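Local coordinates for protein Fdc1 (Candida dubliniensis, PDB 4ZAD) that probably catalyses the reversible, prenylated-FMN-dependent decarboxylation of ferulic, p-coumaric and cinnamic acids to their vinyl products, as a manganese-binding member of the UbiD family, at residues E329-I334 with E364-W369. Residues are numbered along the deposited sequence; the frame is centred on the assembly and turned at random.
Sequences ETHTLI and EAQALW. With 4LU (1-deoxy-5-O-phosphono-1-(3,3,4,5-tetramethyl-9,11-dioxo-2,3,8,9,10,11-hexahydro-7H-quinolino[1,8-fg]pteridin-12-ium-7-y l)-D-ribitol), chain E.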
loop_
_atom_site.group_PDB
_atom_site.type_symbol
_atom_site.label_atom_id
_atom_site.label_comp_id
_atom_site.label_asym_id
_atom_site.label_seq_id
_atom_site.Cartn_x
_atom_site.Cartn_y
_atom_site.Cartn_z
ATOM N N GLU A 329 -7.598 -16.389 5.081
ATOM C CA GLU A 329 -7.473 -17.504 4.125
ATOM C C GLU A 329 -7.869 -17.135 2.707
ATOM O O GLU A 329 -7.363 -17.737 1.769
ATOM C CB GLU A 329 -8.347 -18.716 4.496
ATOM C CG GLU A 329 -8.045 -19.411 5.827
ATOM C CD GLU A 329 -8.476 -18.592 7.037
ATOM O OE1 GLU A 329 -9.485 -17.844 6.959
ATOM O OE2 GLU A 329 -7.778 -18.717 8.065
ATOM N N THR A 330 -8.787 -16.199 2.511
ATOM C CA THR A 330 -9.140 -15.842 1.133
ATOM C C THR A 330 -8.036 -14.975 0.532
ATOM O O THR A 330 -8.143 -14.513 -0.600
ATOM C CB THR A 330 -10.496 -15.126 1.008
ATOM O OG1 THR A 330 -10.509 -13.926 1.807
ATOM C CG2 THR A 330 -11.599 -16.036 1.461
ATOM N N HIS A 331 -6.967 -14.758 1.294
ATOM C CA HIS A 331 -5.794 -14.077 0.768
ATOM C C HIS A 331 -4.580 -15.034 0.708
ATOM O O HIS A 331 -3.977 -15.257 -0.367
ATOM C CB HIS A 331 -5.570 -12.786 1.573
ATOM C CG HIS A 331 -6.838 -12.017 1.796
ATOM N ND1 HIS A 331 -7.666 -11.648 0.754
ATOM C CD2 HIS A 331 -7.467 -11.623 2.927
ATOM C CE1 HIS A 331 -8.721 -11.020 1.235
ATOM N NE2 HIS A 331 -8.624 -10.989 2.550
ATOM N N THR A 332 -4.250 -15.625 1.844
ATOM C CA THR A 332 -3.089 -16.487 1.923
ATOM C C THR A 332 -3.303 -17.735 1.072
ATOM O O THR A 332 -2.365 -18.203 0.407
ATOM C CB THR A 332 -2.833 -16.949 3.316
ATOM O OG1 THR A 332 -4.023 -17.563 3.819
ATOM C CG2 THR A 332 -2.383 -15.789 4.195
ATOM N N LEU A 333 -4.516 -18.272 1.084
ATOM C CA LEU A 333 -4.754 -19.494 0.348
ATOM C C LEU A 333 -5.307 -19.203 -1.048
ATOM O O LEU A 333 -4.877 -19.820 -2.016
ATOM C CB LEU A 333 -5.693 -20.469 1.104
ATOM C CG LEU A 333 -5.195 -21.177 2.367
ATOM C CD1 LEU A 333 -6.226 -22.159 2.841
ATOM C CD2 LEU A 333 -3.838 -21.890 2.107
ATOM N N ILE A 334 -6.252 -18.289 -1.191
ATOM C CA ILE A 334 -6.823 -18.092 -2.508
ATOM C C ILE A 334 -5.777 -17.404 -3.349
ATOM O O ILE A 334 -5.493 -17.851 -4.447
ATOM C CB ILE A 334 -8.148 -17.312 -2.506
ATOM C CG1 ILE A 334 -9.259 -18.140 -1.851
ATOM C CG2 ILE A 334 -8.531 -16.918 -3.958
ATOM C CD1 ILE A 334 -10.611 -17.447 -1.844
ATOM N N GLU A 364 -2.633 -6.891 0.307
ATOM C CA GLU A 364 -3.122 -5.506 0.408
ATOM C C GLU A 364 -4.132 -5.194 -0.674
ATOM O O GLU A 364 -4.977 -4.311 -0.484
ATOM C CB GLU A 364 -1.951 -4.519 0.295
ATOM C CG GLU A 364 -1.053 -4.405 1.566
ATOM C CD GLU A 364 -0.040 -5.536 1.766
ATOM O OE1 GLU A 364 0.053 -6.458 0.914
ATOM O OE2 GLU A 364 0.707 -5.491 2.785
ATOM N N ALA A 365 -4.044 -5.928 -1.795
ATOM C CA ALA A 365 -4.913 -5.716 -2.953
ATOM C C ALA A 365 -6.048 -6.717 -3.036
ATOM O O ALA A 365 -6.741 -6.778 -4.030
ATOM C CB ALA A 365 -4.073 -5.704 -4.251
ATOM N N GLN A 366 -6.259 -7.473 -1.960
ATOM C CA GLN A 366 -7.373 -8.489 -1.861
ATOM C C GLN A 366 -7.354 -9.519 -3.021
ATOM O O GLN A 366 -8.386 -10.046 -3.457
ATOM C CB GLN A 366 -8.737 -7.815 -1.786
ATOM C CG GLN A 366 -8.813 -6.674 -0.821
ATOM C CD GLN A 366 -8.828 -7.095 0.619
ATOM O OE1 GLN A 366 -8.326 -6.375 1.473
ATOM N NE2 GLN A 366 -9.412 -8.254 0.910
ATOM N N ALA A 367 -6.156 -9.810 -3.513
ATOM C CA ALA A 367 -5.963 -10.879 -4.468
ATOM C C ALA A 367 -6.593 -10.514 -5.790
ATOM O O ALA A 367 -6.985 -11.400 -6.552
ATOM C CB ALA A 367 -6.482 -12.216 -3.943
ATOM N N LEU A 368 -6.625 -9.210 -6.071
ATOM C CA LEU A 368 -7.005 -8.652 -7.374
ATOM C C LEU A 368 -5.776 -8.325 -8.231
ATOM O O LEU A 368 -5.899 -8.163 -9.450
ATOM C CB LEU A 368 -7.836 -7.395 -7.182
ATOM C CG LEU A 368 -9.257 -7.685 -6.693
ATOM C CD1 LEU A 368 -9.857 -6.544 -5.936
ATOM C CD2 LEU A 368 -10.142 -8.092 -7.877
ATOM N N TRP A 369 -4.593 -8.266 -7.616
ATOM C CA TRP A 369 -3.358 -7.905 -8.329
ATOM C C TRP A 369 -2.441 -9.062 -8.311
ATOM O O TRP A 369 -2.337 -9.744 -7.305
ATOM C CB TRP A 369 -2.591 -6.824 -7.589
ATOM C CG TRP A 369 -3.075 -5.499 -7.675
ATOM C CD1 TRP A 369 -4.274 -5.083 -8.144
ATOM C CD2 TRP A 369 -2.389 -4.350 -7.212
ATOM N NE1 TRP A 369 -4.373 -3.711 -8.016
ATOM C CE2 TRP A 369 -3.212 -3.246 -7.449
ATOM C CE3 TRP A 369 -1.154 -4.152 -6.606
ATOM C CZ2 TRP A 369 -2.832 -1.964 -7.122
ATOM C CZ3 TRP A 369 -0.773 -2.912 -6.275
ATOM C CH2 TRP A 369 -1.606 -1.811 -6.537
HETATM C C9 4LU E . -11.255 -20.525 -1.083
HETATM C C8 4LU E . -11.049 -20.663 0.295
HETATM C C7 4LU E . -12.071 -20.359 1.206
HETATM C C10 4LU E . -14.101 -20.548 -3.430
HETATM C C6 4LU E . -13.348 -19.808 0.666
HETATM N N3 4LU E . -16.663 -20.469 -4.372
HETATM C C2 4LU E . -15.684 -20.940 -5.155
HETATM C C13 4LU E . -15.048 -20.808 1.989
HETATM C C5 4LU E . -14.469 -19.483 1.554
HETATM C C1 4LU E . -15.656 -18.831 -0.561
HETATM O O2 4LU E . -16.000 -21.342 -6.282
HETATM N N1 4LU E . -14.411 -20.976 -4.691
HETATM C C4 4LU E . -16.413 -20.015 -3.127
HETATM O O4 4LU E . -17.426 -19.603 -2.511
HETATM C C4A 4LU E . -15.135 -20.029 -2.620
HETATM N N5 4LU E . -14.686 -19.207 -1.345
HETATM C C3 4LU E . -15.605 -18.944 0.824
HETATM C C12 4LU E . -14.087 -18.682 2.794
HETATM C C5A 4LU E . -13.487 -19.641 -0.804
HETATM C C7M 4LU E . -11.906 -20.515 2.694
HETATM C C8M 4LU E . -9.711 -21.199 0.732
HETATM C C9A 4LU E . -12.492 -20.182 -1.650
HETATM N N10 4LU E . -12.816 -20.614 -2.984
HETATM C "C1'" 4LU E . -11.808 -20.581 -4.053
HETATM C "C2'" 4LU E . -11.554 -22.019 -4.505
HETATM O "O2'" 4LU E . -11.361 -22.839 -3.335
HETATM C "C3'" 4LU E . -10.359 -22.130 -5.462
HETATM O "O3'" 4LU E . -10.634 -21.397 -6.674
HETATM C "C4'" 4LU E . -10.024 -23.595 -5.814
HETATM O "O4'" 4LU E . -9.148 -23.622 -6.945
HETATM C "C5'" 4LU E . -11.284 -24.394 -6.191
HETATM O "O5'" 4LU E . -11.017 -25.727 -6.578
HETATM P P 4LU E . -11.034 -26.220 -8.087
HETATM O O2P 4LU E . -10.912 -27.721 -7.823
HETATM O O3P 4LU E . -9.815 -25.505 -8.708
HETATM O O1P 4LU E . -12.349 -25.755 -8.675
#
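His-331 and Gln-366 meet where a short helix beside the prenylated flavin faces a type I' beta turn, Ala-365 to Leu-368. The turn lies in the loop between strands 356-360 and 369-374 of this UbiD-type enzyme. It closes with a bond from Leu-368 N to Ala-365 O (3.2 Å).

The polar ends of His-331 and Gln-366 share an acceptor outside both segments. His-331 NE2 and Gln-366 NE2 both hydrogen-bond to Gly-324 O. Gln-366 NE2 also reaches Met-290 O, while its OE1 takes a weak bond from Cys-326 N. Together these partners probably hold the amide in this rotation. The amide plane stands almost perpendicular to the imidazole, at 89°. A bend at chi2 (-73°) helps bring the amide end of Gln-366 to the ring.

Within 329-334, the side chain of Thr-330 packs against the His-331 ring. Its OG1 sits 3.4 Å above one ring face, toward the rim, and is hydrogen-bonded to Asp-328 OD1. Glu-329 O accepts from both Leu-333 N and Ile-334 N.

Van der Waals contact across the two segments is light. Ala-367 points its methyl at the helix, and CB lies 4.4 Å from the carbonyl oxygen Thr-330 O. The second subunit packs on the turn's other residues through its Thr-433 and Thr-434.

Segment 329-334 also lines the cofactor pocket. The side chain of Thr-330 is about 4 Å from that of Glu-289, the predicted proton donor. Ile-334 lies against the flavin ring system, and Thr-330 CG2 is 3.9 Å from C12, a methyl carried by the prenyl-derived ring.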